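Local coordinates for putative immunoglobulin A1 protease (Bacteroides ovatus, PDB 3N6Z), which is of unproven function but probably acts as a protease of the immunoglobulin A1 type, cleaving the antibody's heavy chain, at residues A[226-240]-A[258-272]. Sequence-based numbering, arbitrary orientation.
With SO4 (sulfate ion), chain C.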
loop_
_atom_site.group_PDB
_atom_site.type_symbol
_atom_site.label_atom_id
_atom_site.label_comp_id
_atom_site.label_asym_id
_atom_site.label_seq_id
_atom_site.Cartn_x
_atom_site.Cartn_y
_atom_site.Cartn_z
ATOM N N ARG A 226 -6.265 7.111 1.545
ATOM C CA ARG A 226 -7.149 8.011 0.841
ATOM C C ARG A 226 -7.338 7.522 -0.595
ATOM O O ARG A 226 -6.411 6.986 -1.190
ATOM C CB ARG A 226 -6.514 9.413 0.885
ATOM C CG ARG A 226 -7.254 10.525 0.171
ATOM C CD ARG A 226 -6.379 11.770 0.176
ATOM N NE ARG A 226 -7.058 12.874 -0.502
ATOM C CZ ARG A 226 -6.439 13.951 -0.971
ATOM N NH1 ARG A 226 -5.138 14.131 -0.757
ATOM N NH2 ARG A 226 -7.147 14.868 -1.640
ATOM N N LYS A 227 -8.513 7.770 -1.144
ATOM C CA LYS A 227 -8.850 7.518 -2.543
ATOM C C LYS A 227 -9.249 8.815 -3.231
ATOM O O LYS A 227 -10.160 9.515 -2.755
ATOM C CB LYS A 227 -10.017 6.527 -2.610
ATOM C CG LYS A 227 -10.526 6.258 -4.015
ATOM C CD LYS A 227 -9.509 5.550 -4.915
ATOM C CE LYS A 227 -10.058 5.200 -6.300
ATOM N NZ LYS A 227 -10.561 6.368 -7.073
ATOM N N VAL A 228 -8.605 9.085 -4.363
ATOM C CA VAL A 228 -8.898 10.235 -5.201
ATOM C C VAL A 228 -9.336 9.814 -6.596
ATOM O O VAL A 228 -9.001 8.710 -7.057
ATOM C CB VAL A 228 -7.717 11.235 -5.268
ATOM C CG1 VAL A 228 -7.356 11.704 -3.833
ATOM C CG2 VAL A 228 -6.516 10.672 -6.007
ATOM N N GLY A 229 -10.074 10.701 -7.257
ATOM C CA GLY A 229 -10.605 10.452 -8.578
ATOM C C GLY A 229 -11.745 9.434 -8.655
ATOM O O GLY A 229 -12.064 8.714 -7.697
ATOM N N VAL A 230 -12.354 9.374 -9.843
ATOM C CA VAL A 230 -13.390 8.424 -10.176
ATOM C C VAL A 230 -12.755 7.243 -10.907
ATOM O O VAL A 230 -11.982 7.439 -11.858
ATOM C CB VAL A 230 -14.530 9.096 -11.025
ATOM C CG1 VAL A 230 -15.501 8.075 -11.562
ATOM C CG2 VAL A 230 -15.282 10.114 -10.165
ATOM N N GLY A 231 -13.132 6.041 -10.476
ATOM C CA GLY A 231 -12.581 4.793 -11.000
ATOM C C GLY A 231 -11.435 4.311 -10.110
ATOM O O GLY A 231 -10.717 5.110 -9.514
ATOM N N GLY A 232 -11.241 2.993 -10.044
ATOM C CA GLY A 232 -10.188 2.349 -9.254
ATOM C C GLY A 232 -10.760 1.521 -8.157
ATOM O O GLY A 232 -11.909 1.719 -7.722
ATOM N N PHE A 233 -9.966 0.580 -7.680
ATOM C CA PHE A 233 -10.498 -0.420 -6.747
ATOM C C PHE A 233 -9.440 -1.054 -5.869
ATOM O O PHE A 233 -8.245 -0.993 -6.174
ATOM C CB PHE A 233 -11.329 -1.501 -7.504
ATOM C CG PHE A 233 -10.529 -2.352 -8.453
ATOM C CD1 PHE A 233 -9.915 -3.523 -8.011
ATOM C CD2 PHE A 233 -10.396 -2.012 -9.801
ATOM C CE1 PHE A 233 -9.182 -4.331 -8.900
ATOM C CE2 PHE A 233 -9.634 -2.805 -10.671
ATOM C CZ PHE A 233 -9.078 -3.960 -10.240
ATOM N N ILE A 234 -9.936 -1.707 -4.831
ATOM C CA ILE A 234 -9.164 -2.579 -3.960
ATOM C C ILE A 234 -9.901 -3.926 -3.969
ATOM O O ILE A 234 -11.115 -3.972 -3.706
ATOM C CB ILE A 234 -9.036 -2.029 -2.527
ATOM C CG1 ILE A 234 -8.227 -0.713 -2.547
ATOM C CG2 ILE A 234 -8.426 -3.077 -1.570
ATOM C CD1 ILE A 234 -8.249 0.087 -1.226
ATOM N N GLU A 235 -9.173 -5.016 -4.222
ATOM C CA GLU A 235 -9.745 -6.356 -4.360
ATOM C C GLU A 235 -8.834 -7.386 -3.689
ATOM O O GLU A 235 -7.634 -7.316 -3.868
ATOM C CB GLU A 235 -9.867 -6.613 -5.875
ATOM C CG GLU A 235 -10.394 -7.876 -6.344
ATOM C CD GLU A 235 -10.857 -7.690 -7.787
ATOM O OE1 GLU A 235 -10.013 -7.719 -8.684
ATOM O OE2 GLU A 235 -12.057 -7.414 -7.993
ATOM N N ASN A 236 -9.403 -8.358 -2.995
ATOM C CA ASN A 236 -8.645 -9.452 -2.418
ATOM C C ASN A 236 -7.522 -8.952 -1.517
ATOM O O ASN A 236 -6.379 -9.385 -1.597
ATOM C CB ASN A 236 -8.139 -10.412 -3.490
ATOM C CG ASN A 236 -9.228 -10.840 -4.504
ATOM O OD1 ASN A 236 -8.947 -10.956 -5.674
ATOM N ND2 ASN A 236 -10.431 -11.070 -4.053
ATOM N N CYS A 237 -7.861 -8.013 -0.644
ATOM C CA CYS A 237 -6.889 -7.493 0.326
ATOM C C CYS A 237 -7.384 -7.637 1.741
ATOM O O CYS A 237 -8.581 -7.578 2.003
ATOM C CB CYS A 237 -6.571 -6.017 0.091
ATOM S SG CYS A 237 -5.726 -5.678 -1.476
ATOM N N TYR A 238 -6.453 -7.788 2.676
ATOM C CA TYR A 238 -6.758 -7.706 4.102
ATOM C C TYR A 238 -5.612 -7.095 4.873
ATOM O O TYR A 238 -4.474 -7.089 4.404
ATOM C CB TYR A 238 -7.206 -9.077 4.667
ATOM C CG TYR A 238 -6.180 -9.912 5.377
ATOM C CD1 TYR A 238 -5.289 -10.733 4.683
ATOM C CD2 TYR A 238 -6.094 -9.893 6.762
ATOM C CE1 TYR A 238 -4.350 -11.521 5.368
ATOM C CE2 TYR A 238 -5.177 -10.674 7.447
ATOM C CZ TYR A 238 -4.289 -11.476 6.753
ATOM O OH TYR A 238 -3.400 -12.248 7.458
ATOM N N ALA A 239 -5.914 -6.622 6.075
ATOM C CA ALA A 239 -4.916 -6.047 6.949
ATOM C C ALA A 239 -5.153 -6.466 8.382
ATOM O O ALA A 239 -6.288 -6.710 8.792
ATOM C CB ALA A 239 -4.898 -4.508 6.835
ATOM N N TYR A 240 -4.071 -6.517 9.151
ATOM C CA TYR A 240 -4.165 -6.815 10.570
ATOM C C TYR A 240 -3.276 -6.015 11.475
ATOM O O TYR A 240 -3.283 -6.211 12.712
ATOM C CB TYR A 240 -4.098 -8.308 10.832
ATOM C CG TYR A 240 -2.814 -9.055 10.546
ATOM C CD1 TYR A 240 -2.475 -9.429 9.254
ATOM C CD2 TYR A 240 -2.016 -9.523 11.594
ATOM C CE1 TYR A 240 -1.369 -10.224 9.000
ATOM C CE2 TYR A 240 -0.867 -10.303 11.341
ATOM C CZ TYR A 240 -0.576 -10.670 10.034
ATOM O OH TYR A 240 0.520 -11.444 9.694
ATOM N N ASP A 258 -12.433 10.708 -1.201
ATOM C CA ASP A 258 -12.667 12.151 -1.387
ATOM C C ASP A 258 -14.083 12.420 -1.914
ATOM O O ASP A 258 -14.655 11.628 -2.653
ATOM C CB ASP A 258 -11.668 12.726 -2.388
ATOM C CG ASP A 258 -10.365 13.146 -1.761
ATOM O OD1 ASP A 258 -10.045 12.689 -0.635
ATOM O OD2 ASP A 258 -9.640 13.970 -2.410
ATOM N N LYS A 259 -14.600 13.605 -1.577
ATOM C CA LYS A 259 -15.850 14.064 -2.171
ATOM C C LYS A 259 -15.762 14.053 -3.686
ATOM O O LYS A 259 -14.702 14.326 -4.266
ATOM C CB LYS A 259 -16.214 15.477 -1.707
ATOM C CG LYS A 259 -16.440 15.609 -0.199
ATOM C CD LYS A 259 -17.648 14.819 0.286
ATOM C CE LYS A 259 -17.915 15.070 1.765
ATOM N NZ LYS A 259 -18.474 16.416 2.035
ATOM N N SER A 260 -16.862 13.667 -4.314
ATOM C CA SER A 260 -16.992 13.596 -5.778
ATOM C C SER A 260 -16.140 12.513 -6.420
ATOM O O SER A 260 -16.015 12.474 -7.657
ATOM C CB SER A 260 -16.711 14.949 -6.441
ATOM O OG SER A 260 -17.603 15.907 -5.929
ATOM N N CYS A 261 -15.644 11.576 -5.593
ATOM C CA CYS A 261 -14.794 10.484 -6.066
ATOM C C CYS A 261 -15.461 9.161 -5.740
ATOM O O CYS A 261 -16.567 9.124 -5.187
ATOM C CB CYS A 261 -13.402 10.601 -5.437
ATOM S SG CYS A 261 -12.578 12.136 -5.884
ATOM N N ASP A 262 -14.830 8.050 -6.091
ATOM C CA ASP A 262 -15.437 6.760 -5.800
ATOM C C ASP A 262 -14.351 5.695 -5.651
ATOM O O ASP A 262 -13.146 5.946 -5.835
ATOM C CB ASP A 262 -16.524 6.388 -6.847
ATOM C CG ASP A 262 -15.998 5.971 -8.194
ATOM O OD1 ASP A 262 -14.783 5.746 -8.369
ATOM O OD2 ASP A 262 -16.853 5.872 -9.114
ATOM N N ILE A 263 -14.800 4.499 -5.295
ATOM C CA ILE A 263 -13.987 3.293 -5.259
ATOM C C ILE A 263 -14.915 2.105 -5.305
ATOM O O ILE A 263 -16.067 2.196 -4.894
ATOM C CB ILE A 263 -13.124 3.200 -3.923
ATOM C CG1 ILE A 263 -11.910 2.273 -4.110
ATOM C CG2 ILE A 263 -13.957 2.861 -2.674
ATOM C CD1 ILE A 263 -10.887 2.317 -2.955
ATOM N N ALA A 264 -14.375 0.970 -5.727
ATOM C CA ALA A 264 -14.972 -0.346 -5.448
ATOM C C ALA A 264 -14.007 -1.076 -4.513
ATOM O O ALA A 264 -12.805 -1.069 -4.735
ATOM C CB ALA A 264 -15.217 -1.164 -6.755
ATOM N N ILE A 265 -14.561 -1.679 -3.478
ATOM C CA ILE A 265 -13.804 -2.580 -2.599
ATOM C C ILE A 265 -14.580 -3.897 -2.610
ATOM O O ILE A 265 -15.758 -3.958 -2.219
ATOM C CB ILE A 265 -13.587 -2.079 -1.155
ATOM C CG1 ILE A 265 -12.952 -0.683 -1.148
ATOM C CG2 ILE A 265 -12.715 -3.087 -0.364
ATOM C CD1 ILE A 265 -12.714 -0.114 0.219
ATOM N N LYS A 266 -13.890 -4.951 -3.049
ATOM C CA LYS A 266 -14.501 -6.258 -3.258
ATOM C C LYS A 266 -13.622 -7.331 -2.651
ATOM O O LYS A 266 -12.403 -7.280 -2.774
ATOM C CB LYS A 266 -14.671 -6.555 -4.754
ATOM C CG LYS A 266 -15.518 -5.490 -5.498
ATOM C CD LYS A 266 -15.691 -5.834 -7.011
ATOM C CE LYS A 266 -16.218 -4.638 -7.824
ATOM N NZ LYS A 266 -16.129 -4.789 -9.321
ATOM N N ASN A 267 -14.241 -8.327 -2.042
ATOM C CA ASN A 267 -13.539 -9.498 -1.537
ATOM C C ASN A 267 -12.340 -9.090 -0.698
ATOM O O ASN A 267 -11.198 -9.395 -1.017
ATOM C CB ASN A 267 -13.109 -10.412 -2.690
ATOM C CG ASN A 267 -14.280 -10.916 -3.469
ATOM O OD1 ASN A 267 -14.413 -10.671 -4.706
ATOM N ND2 ASN A 267 -15.131 -11.616 -2.806
ATOM N N SER A 268 -12.620 -8.379 0.378
ATOM C CA SER A 268 -11.614 -7.822 1.274
ATOM C C SER A 268 -12.028 -7.964 2.712
ATOM O O SER A 268 -13.212 -8.195 3.034
ATOM C CB SER A 268 -11.307 -6.371 0.880
ATOM O OG SER A 268 -10.695 -6.330 -0.446
ATOM N N ALA A 269 -11.059 -7.857 3.618
ATOM C CA ALA A 269 -11.349 -8.077 5.032
ATOM C C ALA A 269 -10.507 -7.194 5.960
ATOM O O ALA A 269 -9.294 -6.992 5.742
ATOM C CB ALA A 269 -11.110 -9.557 5.410
ATOM N N ALA A 270 -11.143 -6.706 7.017
ATOM C CA ALA A 270 -10.485 -5.941 8.068
ATOM C C ALA A 270 -10.210 -6.847 9.255
ATOM O O ALA A 270 -11.136 -7.487 9.781
ATOM C CB ALA A 270 -11.360 -4.733 8.496
ATOM N N TRP A 271 -8.970 -6.869 9.694
ATOM C CA TRP A 271 -8.562 -7.652 10.850
ATOM C C TRP A 271 -7.655 -6.846 11.760
ATOM O O TRP A 271 -6.883 -7.405 12.554
ATOM C CB TRP A 271 -7.940 -8.975 10.377
ATOM C CG TRP A 271 -8.027 -10.142 11.269
ATOM C CD1 TRP A 271 -8.117 -10.155 12.630
ATOM C CD2 TRP A 271 -7.953 -11.509 10.854
ATOM N NE1 TRP A 271 -8.172 -11.461 13.081
ATOM C CE2 TRP A 271 -8.057 -12.305 12.013
ATOM C CE3 TRP A 271 -7.830 -12.132 9.615
ATOM C CZ2 TRP A 271 -8.011 -13.717 11.964
ATOM C CZ3 TRP A 271 -7.796 -13.511 9.557
ATOM C CH2 TRP A 271 -7.879 -14.289 10.729
ATOM N N SER A 272 -7.804 -5.519 11.723
ATOM C CA SER A 272 -7.023 -4.581 12.527
ATOM C C SER A 272 -7.872 -3.966 13.637
ATOM O O SER A 272 -9.042 -3.655 13.429
ATOM C CB SER A 272 -6.518 -3.436 11.643
ATOM O OG SER A 272 -5.669 -3.910 10.629
HETATM S S SO4 C . -4.823 17.461 -2.743
HETATM O O1 SO4 C . -3.725 17.875 -3.617
HETATM O O2 SO4 C . -5.462 18.615 -2.119
HETATM O O3 SO4 C . -5.816 16.746 -3.536
HETATM O O4 SO4 C . -4.255 16.620 -1.703
HETATM O O HOH W 1 -14.286 3.005 -8.544
HETATM O O HOH W 2 -12.761 -5.360 -9.592
HETATM O O HOH W 3 -11.947 -11.098 -6.622
HETATM O O HOH W 4 -7.848 -4.052 8.875
#
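Strands 233-235 and 237-239 lie in register beside 263-266 and 268-270, as successive coils of a right-handed parallel beta-helix, each coil turning a corner at Asn-236 or Asn-267. Backbone bonds knit the coils: Ile-234 N gives to Ala-264 O (2.9 Å), Ile-234 O receives Lys-266 N, and past the corner Cys-237 O takes Ala-269 N. Apolar contacts line the interior, where Ile-234 CD1 meets Ile-263 CD1 at 3.9 Å. Tyr-238 CE2 approaches Trp-271 CE3 (3.7 Å) obliquely, both rings packing against helix 334-344. At the corner the two asparagine side chains run alongside each other, their amide planes turned by 28°; a water bridges Asn-236 ND2 and Asn-267 OD1, while Lys-202 binds Asn-236 OD1 and Asn-298 binds Asn-267 ND2. Charged side chains tie strand 226-227 to the 258-262 loop. Arg-226, fully extended, grips Asp-258 side-on, NE to OD1 (3.0 Å) and NH2 to OD2 (2.8 Å), while NH1 and NH2 also hold a sulfate probably taken up from the crystallisation liquor. Lys-227, bent at chi2 (65°) and chi4, curls its NZ onto Asp-262 O (2.9 Å), Val-228 O and Gly-231 O; an alanine here would probably leave these three carbonyl oxygens without their shared donor and let the loop shift. Asp-262 OD1 receives Gly-231 N at 2.7 Å, 22° out of the carboxylate plane.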